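Local atomic coordinates of alcohol dehydrogenase, zinc-containing (Thermotoga maritima, PDB entry 1VJ0), a protein that probably acts as a zinc-dependent alcohol dehydrogenase, an oxidoreductase that binds one zinc ion at its presumed catalytic site and another in a four-cysteine site. Residues A176-E189 with K322-V336. Residues are numbered along the deposited sequence; the frame is centred on the assembly and turned at random.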
loop_
_atom_site.group_PDB
_atom_site.type_symbol
_atom_site.label_atom_id
_atom_site.label_comp_id
_atom_site.label_asym_id
_atom_site.label_seq_id
_atom_site.Cartn_x
_atom_site.Cartn_y
_atom_site.Cartn_z
ATOM N N ALA A 176 -18.403 -1.934 -21.394
ATOM C CA ALA A 176 -17.324 -1.674 -20.456
ATOM C C ALA A 176 -17.663 -2.099 -19.042
ATOM O O ALA A 176 -16.777 -2.387 -18.228
ATOM C CB ALA A 176 -17.034 -0.182 -20.421
ATOM N N MET A 177 -18.948 -2.107 -18.756
ATOM C CA MET A 177 -19.460 -2.290 -17.402
ATOM C C MET A 177 -19.063 -3.650 -16.882
ATOM O O MET A 177 -18.873 -3.831 -15.678
ATOM C CB MET A 177 -20.987 -2.259 -17.417
ATOM C CG MET A 177 -21.597 -0.979 -17.847
ATOM S SD MET A 177 -21.354 0.201 -16.534
ATOM C CE MET A 177 -19.677 0.845 -16.887
ATOM N N CYS A 178 -18.999 -4.615 -17.783
ATOM C CA CYS A 178 -18.674 -5.939 -17.355
ATOM C C CYS A 178 -17.180 -6.211 -17.544
ATOM O O CYS A 178 -16.402 -6.077 -16.554
ATOM C CB CYS A 178 -19.496 -6.945 -18.135
ATOM S SG CYS A 178 -19.050 -8.571 -17.629
ATOM N N SER A 179 -16.788 -6.542 -18.792
ATOM C CA SER A 179 -15.418 -6.941 -19.049
ATOM C C SER A 179 -14.439 -5.836 -18.628
ATOM O O SER A 179 -13.432 -6.101 -18.030
ATOM C CB SER A 179 -15.259 -7.260 -20.543
ATOM O OG SER A 179 -15.785 -6.190 -21.334
ATOM N N GLY A 180 -14.772 -4.588 -18.890
ATOM C CA GLY A 180 -13.887 -3.487 -18.559
ATOM C C GLY A 180 -13.647 -3.233 -17.090
ATOM O O GLY A 180 -12.503 -2.972 -16.686
ATOM N N ALA A 181 -14.675 -3.341 -16.267
ATOM C CA ALA A 181 -14.473 -3.147 -14.838
ATOM C C ALA A 181 -13.746 -4.308 -14.157
ATOM O O ALA A 181 -12.978 -4.119 -13.200
ATOM C CB ALA A 181 -15.787 -2.832 -14.165
ATOM N N THR A 182 -13.937 -5.526 -14.678
ATOM C CA THR A 182 -13.185 -6.641 -14.175
ATOM C C THR A 182 -11.703 -6.479 -14.557
ATOM O O THR A 182 -10.815 -6.656 -13.708
ATOM C CB THR A 182 -13.815 -7.956 -14.680
ATOM O OG1 THR A 182 -15.101 -8.090 -14.108
ATOM C CG2 THR A 182 -13.023 -9.154 -14.202
ATOM N N ALA A 183 -11.415 -6.102 -15.807
ATOM C CA ALA A 183 -10.036 -5.802 -16.191
ATOM C C ALA A 183 -9.450 -4.651 -15.323
ATOM O O ALA A 183 -8.326 -4.723 -14.853
ATOM C CB ALA A 183 -9.956 -5.459 -17.710
ATOM N N TYR A 184 -10.228 -3.595 -15.091
ATOM C CA TYR A 184 -9.769 -2.537 -14.206
ATOM C C TYR A 184 -9.413 -3.076 -12.825
ATOM O O TYR A 184 -8.331 -2.781 -12.282
ATOM C CB TYR A 184 -10.710 -1.285 -14.162
ATOM C CG TYR A 184 -9.992 -0.285 -13.322
ATOM C CD1 TYR A 184 -8.942 0.431 -13.844
ATOM C CD2 TYR A 184 -10.250 -0.187 -11.970
ATOM C CE1 TYR A 184 -8.167 1.244 -13.047
ATOM C CE2 TYR A 184 -9.486 0.647 -11.159
ATOM C CZ TYR A 184 -8.452 1.340 -11.701
ATOM O OH TYR A 184 -7.688 2.125 -10.874
ATOM N N HIS A 185 -10.305 -3.847 -12.225
ATOM C CA HIS A 185 -10.073 -4.448 -10.930
ATOM C C HIS A 185 -8.690 -5.133 -10.940
ATOM O O HIS A 185 -7.869 -5.027 -10.003
ATOM C CB HIS A 185 -11.225 -5.457 -10.643
ATOM C CG HIS A 185 -11.148 -6.148 -9.315
ATOM N ND1 HIS A 185 -12.157 -6.976 -8.852
ATOM C CD2 HIS A 185 -10.241 -6.076 -8.321
ATOM C CE1 HIS A 185 -11.827 -7.434 -7.656
ATOM N NE2 HIS A 185 -10.672 -6.889 -7.299
ATOM N N ALA A 186 -8.422 -5.861 -12.006
ATOM C CA ALA A 186 -7.194 -6.626 -12.087
ATOM C C ALA A 186 -5.953 -5.800 -12.026
ATOM O O ALA A 186 -4.957 -6.208 -11.433
ATOM C CB ALA A 186 -7.176 -7.397 -13.369
ATOM N N PHE A 187 -5.988 -4.665 -12.710
ATOM C CA PHE A 187 -4.896 -3.692 -12.719
ATOM C C PHE A 187 -4.810 -2.906 -11.433
ATOM O O PHE A 187 -3.691 -2.621 -10.951
ATOM C CB PHE A 187 -5.039 -2.776 -13.931
ATOM C CG PHE A 187 -4.569 -3.412 -15.216
ATOM C CD1 PHE A 187 -5.422 -4.187 -15.982
ATOM C CD2 PHE A 187 -3.256 -3.198 -15.678
ATOM C CE1 PHE A 187 -4.971 -4.796 -17.168
ATOM C CE2 PHE A 187 -2.803 -3.766 -16.853
ATOM C CZ PHE A 187 -3.686 -4.617 -17.600
ATOM N N ASP A 188 -5.957 -2.618 -10.833
ATOM C CA ASP A 188 -6.024 -1.837 -9.596
ATOM C C ASP A 188 -5.390 -2.598 -8.444
ATOM O O ASP A 188 -4.960 -1.988 -7.483
ATOM C CB ASP A 188 -7.482 -1.556 -9.249
ATOM C CG ASP A 188 -7.653 -0.470 -8.253
ATOM O OD1 ASP A 188 -7.194 0.676 -8.499
ATOM O OD2 ASP A 188 -8.300 -0.675 -7.203
ATOM N N GLU A 189 -5.339 -3.926 -8.523
ATOM C CA GLU A 189 -4.727 -4.718 -7.437
ATOM C C GLU A 189 -3.183 -4.634 -7.414
ATOM O O GLU A 189 -2.562 -4.949 -6.408
ATOM C CB GLU A 189 -5.152 -6.185 -7.543
ATOM C CG GLU A 189 -6.599 -6.431 -7.220
ATOM C CD GLU A 189 -6.949 -6.017 -5.793
ATOM O OE1 GLU A 189 -6.209 -6.348 -4.838
ATOM O OE2 GLU A 189 -7.929 -5.291 -5.635
ATOM N N LYS A 322 -2.906 -13.323 -7.891
ATOM C CA LYS A 322 -4.049 -12.664 -7.272
ATOM C C LYS A 322 -5.285 -12.964 -8.091
ATOM O O LYS A 322 -5.351 -12.535 -9.225
ATOM C CB LYS A 322 -3.802 -11.151 -7.267
ATOM C CG LYS A 322 -4.936 -10.273 -6.785
ATOM C CD LYS A 322 -5.076 -10.367 -5.281
ATOM C CE LYS A 322 -6.488 -10.138 -4.820
ATOM N NZ LYS A 322 -6.715 -10.604 -3.395
ATOM N N GLY A 323 -6.266 -13.693 -7.537
ATOM C CA GLY A 323 -7.492 -13.923 -8.276
ATOM C C GLY A 323 -8.372 -12.683 -8.223
ATOM O O GLY A 323 -8.397 -11.973 -7.202
ATOM N N ILE A 324 -9.128 -12.446 -9.299
ATOM C CA ILE A 324 -9.965 -11.260 -9.452
ATOM C C ILE A 324 -11.444 -11.663 -9.628
ATOM O O ILE A 324 -11.805 -12.359 -10.600
ATOM C CB ILE A 324 -9.490 -10.389 -10.667
ATOM C CG1 ILE A 324 -8.012 -10.081 -10.566
ATOM C CG2 ILE A 324 -10.367 -9.135 -10.800
ATOM C CD1 ILE A 324 -7.602 -9.274 -9.381
ATOM N N TRP A 325 -12.270 -11.284 -8.658
ATOM C CA TRP A 325 -13.683 -11.557 -8.701
ATOM C C TRP A 325 -14.457 -10.254 -9.009
ATOM O O TRP A 325 -14.458 -9.329 -8.189
ATOM C CB TRP A 325 -14.180 -12.153 -7.376
ATOM C CG TRP A 325 -15.621 -12.528 -7.477
ATOM C CD1 TRP A 325 -16.683 -12.014 -6.779
ATOM C CD2 TRP A 325 -16.143 -13.489 -8.352
ATOM N NE1 TRP A 325 -17.845 -12.617 -7.184
ATOM C CE2 TRP A 325 -17.540 -13.535 -8.150
ATOM C CE3 TRP A 325 -15.560 -14.363 -9.292
ATOM C CZ2 TRP A 325 -18.376 -14.382 -8.871
ATOM C CZ3 TRP A 325 -16.397 -15.190 -10.039
ATOM C CH2 TRP A 325 -17.796 -15.202 -9.803
ATOM N N VAL A 326 -15.148 -10.247 -10.146
ATOM C CA VAL A 326 -16.021 -9.146 -10.561
ATOM C C VAL A 326 -15.406 -7.750 -10.258
ATOM O O VAL A 326 -14.225 -7.527 -10.576
ATOM C CB VAL A 326 -17.525 -9.369 -10.114
ATOM C CG1 VAL A 326 -18.019 -10.740 -10.630
ATOM C CG2 VAL A 326 -17.703 -9.264 -8.660
ATOM N N SER A 327 -16.205 -6.810 -9.790
ATOM C CA SER A 327 -15.755 -5.452 -9.573
ATOM C C SER A 327 -16.765 -4.796 -8.692
ATOM O O SER A 327 -17.866 -5.321 -8.494
ATOM C CB SER A 327 -15.692 -4.719 -10.899
ATOM O OG SER A 327 -16.916 -4.855 -11.577
ATOM N N ASP A 328 -16.398 -3.637 -8.167
ATOM C CA ASP A 328 -17.282 -2.853 -7.349
ATOM C C ASP A 328 -17.461 -1.449 -7.916
ATOM O O ASP A 328 -17.011 -1.147 -9.011
ATOM C CB ASP A 328 -16.813 -2.867 -5.877
ATOM C CG ASP A 328 -15.512 -2.166 -5.656
ATOM O OD1 ASP A 328 -15.127 -1.228 -6.400
ATOM O OD2 ASP A 328 -14.810 -2.476 -4.693
ATOM N N THR A 329 -18.163 -0.595 -7.174
ATOM C CA THR A 329 -18.443 0.746 -7.635
ATOM C C THR A 329 -17.205 1.622 -7.815
ATOM O O THR A 329 -17.218 2.437 -8.678
ATOM C CB THR A 329 -19.424 1.405 -6.685
ATOM O OG1 THR A 329 -20.678 0.711 -6.776
ATOM C CG2 THR A 329 -19.705 2.848 -7.074
ATOM N N SER A 330 -16.145 1.432 -7.029
ATOM C CA SER A 330 -14.916 2.160 -7.270
ATOM C C SER A 330 -14.314 1.760 -8.622
ATOM O O SER A 330 -13.848 2.604 -9.386
ATOM C CB SER A 330 -13.893 1.998 -6.122
ATOM O OG SER A 330 -13.286 0.681 -6.128
ATOM N N HIS A 331 -14.351 0.483 -8.962
ATOM C CA HIS A 331 -13.833 0.062 -10.234
ATOM C C HIS A 331 -14.689 0.581 -11.387
ATOM O O HIS A 331 -14.156 0.956 -12.453
ATOM C CB HIS A 331 -13.758 -1.465 -10.315
ATOM C CG HIS A 331 -12.969 -2.093 -9.224
ATOM N ND1 HIS A 331 -13.476 -3.112 -8.439
ATOM C CD2 HIS A 331 -11.725 -1.827 -8.742
ATOM C CE1 HIS A 331 -12.557 -3.481 -7.552
ATOM N NE2 HIS A 331 -11.487 -2.712 -7.706
ATOM N N PHE A 332 -16.003 0.555 -11.175
ATOM C CA PHE A 332 -17.013 1.101 -12.112
ATOM C C PHE A 332 -16.693 2.559 -12.557
ATOM O O PHE A 332 -16.557 2.886 -13.737
ATOM C CB PHE A 332 -18.413 0.936 -11.447
ATOM C CG PHE A 332 -19.516 1.753 -12.074
ATOM C CD1 PHE A 332 -19.946 1.520 -13.362
ATOM C CD2 PHE A 332 -20.103 2.755 -11.371
ATOM C CE1 PHE A 332 -20.994 2.304 -13.911
ATOM C CE2 PHE A 332 -21.124 3.544 -11.923
ATOM C CZ PHE A 332 -21.551 3.307 -13.183
ATOM N N VAL A 333 -16.529 3.425 -11.581
ATOM C CA VAL A 333 -16.291 4.824 -11.847
ATOM C C VAL A 333 -14.965 5.006 -12.607
ATOM O O VAL A 333 -14.876 5.750 -13.600
ATOM C CB VAL A 333 -16.279 5.573 -10.475
ATOM C CG1 VAL A 333 -15.544 6.891 -10.547
ATOM C CG2 VAL A 333 -17.669 5.725 -9.951
ATOM N N LYS A 334 -13.926 4.321 -12.161
ATOM C CA LYS A 334 -12.625 4.482 -12.808
ATOM C C LYS A 334 -12.600 3.893 -14.213
ATOM O O LYS A 334 -11.904 4.380 -15.114
ATOM C CB LYS A 334 -11.522 3.900 -11.929
ATOM C CG LYS A 334 -11.480 4.519 -10.562
ATOM C CD LYS A 334 -10.533 3.807 -9.602
ATOM C CE LYS A 334 -10.698 4.398 -8.191
ATOM N NZ LYS A 334 -10.030 3.615 -7.052
ATOM N N THR A 335 -13.363 2.829 -14.412
ATOM C CA THR A 335 -13.501 2.223 -15.756
ATOM C C THR A 335 -14.232 3.176 -16.702
ATOM O O THR A 335 -13.832 3.345 -17.854
ATOM C CB THR A 335 -14.266 0.901 -15.649
ATOM O OG1 THR A 335 -13.477 -0.030 -14.885
ATOM C CG2 THR A 335 -14.491 0.263 -17.014
ATOM N N VAL A 336 -15.314 3.783 -16.233
ATOM C CA VAL A 336 -16.011 4.762 -17.028
ATOM C C VAL A 336 -15.055 5.902 -17.396
ATOM O O VAL A 336 -15.038 6.321 -18.555
ATOM C CB VAL A 336 -17.278 5.283 -16.290
ATOM C CG1 VAL A 336 -17.852 6.512 -16.947
ATOM C CG2 VAL A 336 -18.303 4.179 -16.172
HETATM O O HOH W 1 -17.043 -6.537 -13.621
HETATM O O HOH W 2 -9.075 -3.019 -6.412
HETATM O O HOH W 3 -10.624 0.984 -7.224
HETATM O O HOH W 4 -7.014 2.953 -7.076
#
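His185 is sandwiched: CG2 of Ile324 sits over one face, 3.6 Å from the ring centroid, and the His331 ring lies over the other as an offset stack, centroids 4.2 Å apart and planes 16° apart. The rotation of His185 is fixed at the edge, where its ND1 donates to Val326 O in a nearly straight bond of 2.7 Å; the acceptor lies in the imidazole plane, although the donor stands above the carbonyl plane. With His185 CG anti to the backbone N (chi1 -179°), the ring reaches across to the 324-326 loop. Replaced by an alanine, this position would probably leave Val326 O without its imidazole donor and the His331 ring without its stacking partner. His331 is fixed in turn by its own segment, its ND1 accepting from Asp328 N at 3.0 Å, while Asp328 OD1 caps helix 329-336 by accepting from His331 N, a capping box. His331 enters the hole formed by Ala181, Tyr184, His185 and Asp188, and a water joins its NE2 to Asp188 OD2 and Glu189 OE2. One turn on, Thr335 fills the hole among Ala176, Gly180, Ala181 and Tyr184; its OG1 donates back to His331 O (2.7 Å). Lys334 CB covers a face of the Tyr184 ring, 4.1 Å from its centroid, and the Tyr184 OH hydrogen-bonds Ser193 of a neighbouring subunit. Met177 SD meets the Phe332 ring at its edge, 3.4 Å from CE1, a Met-aromatic contact. Knobs-into-holes packing of helices crossing at 105° thus joins the helix carrying the zinc ligand Cys178 to the segment leaving the Rossmann-type sheet, at the domain junction of a zinc-containing medium-chain dehydrogenase.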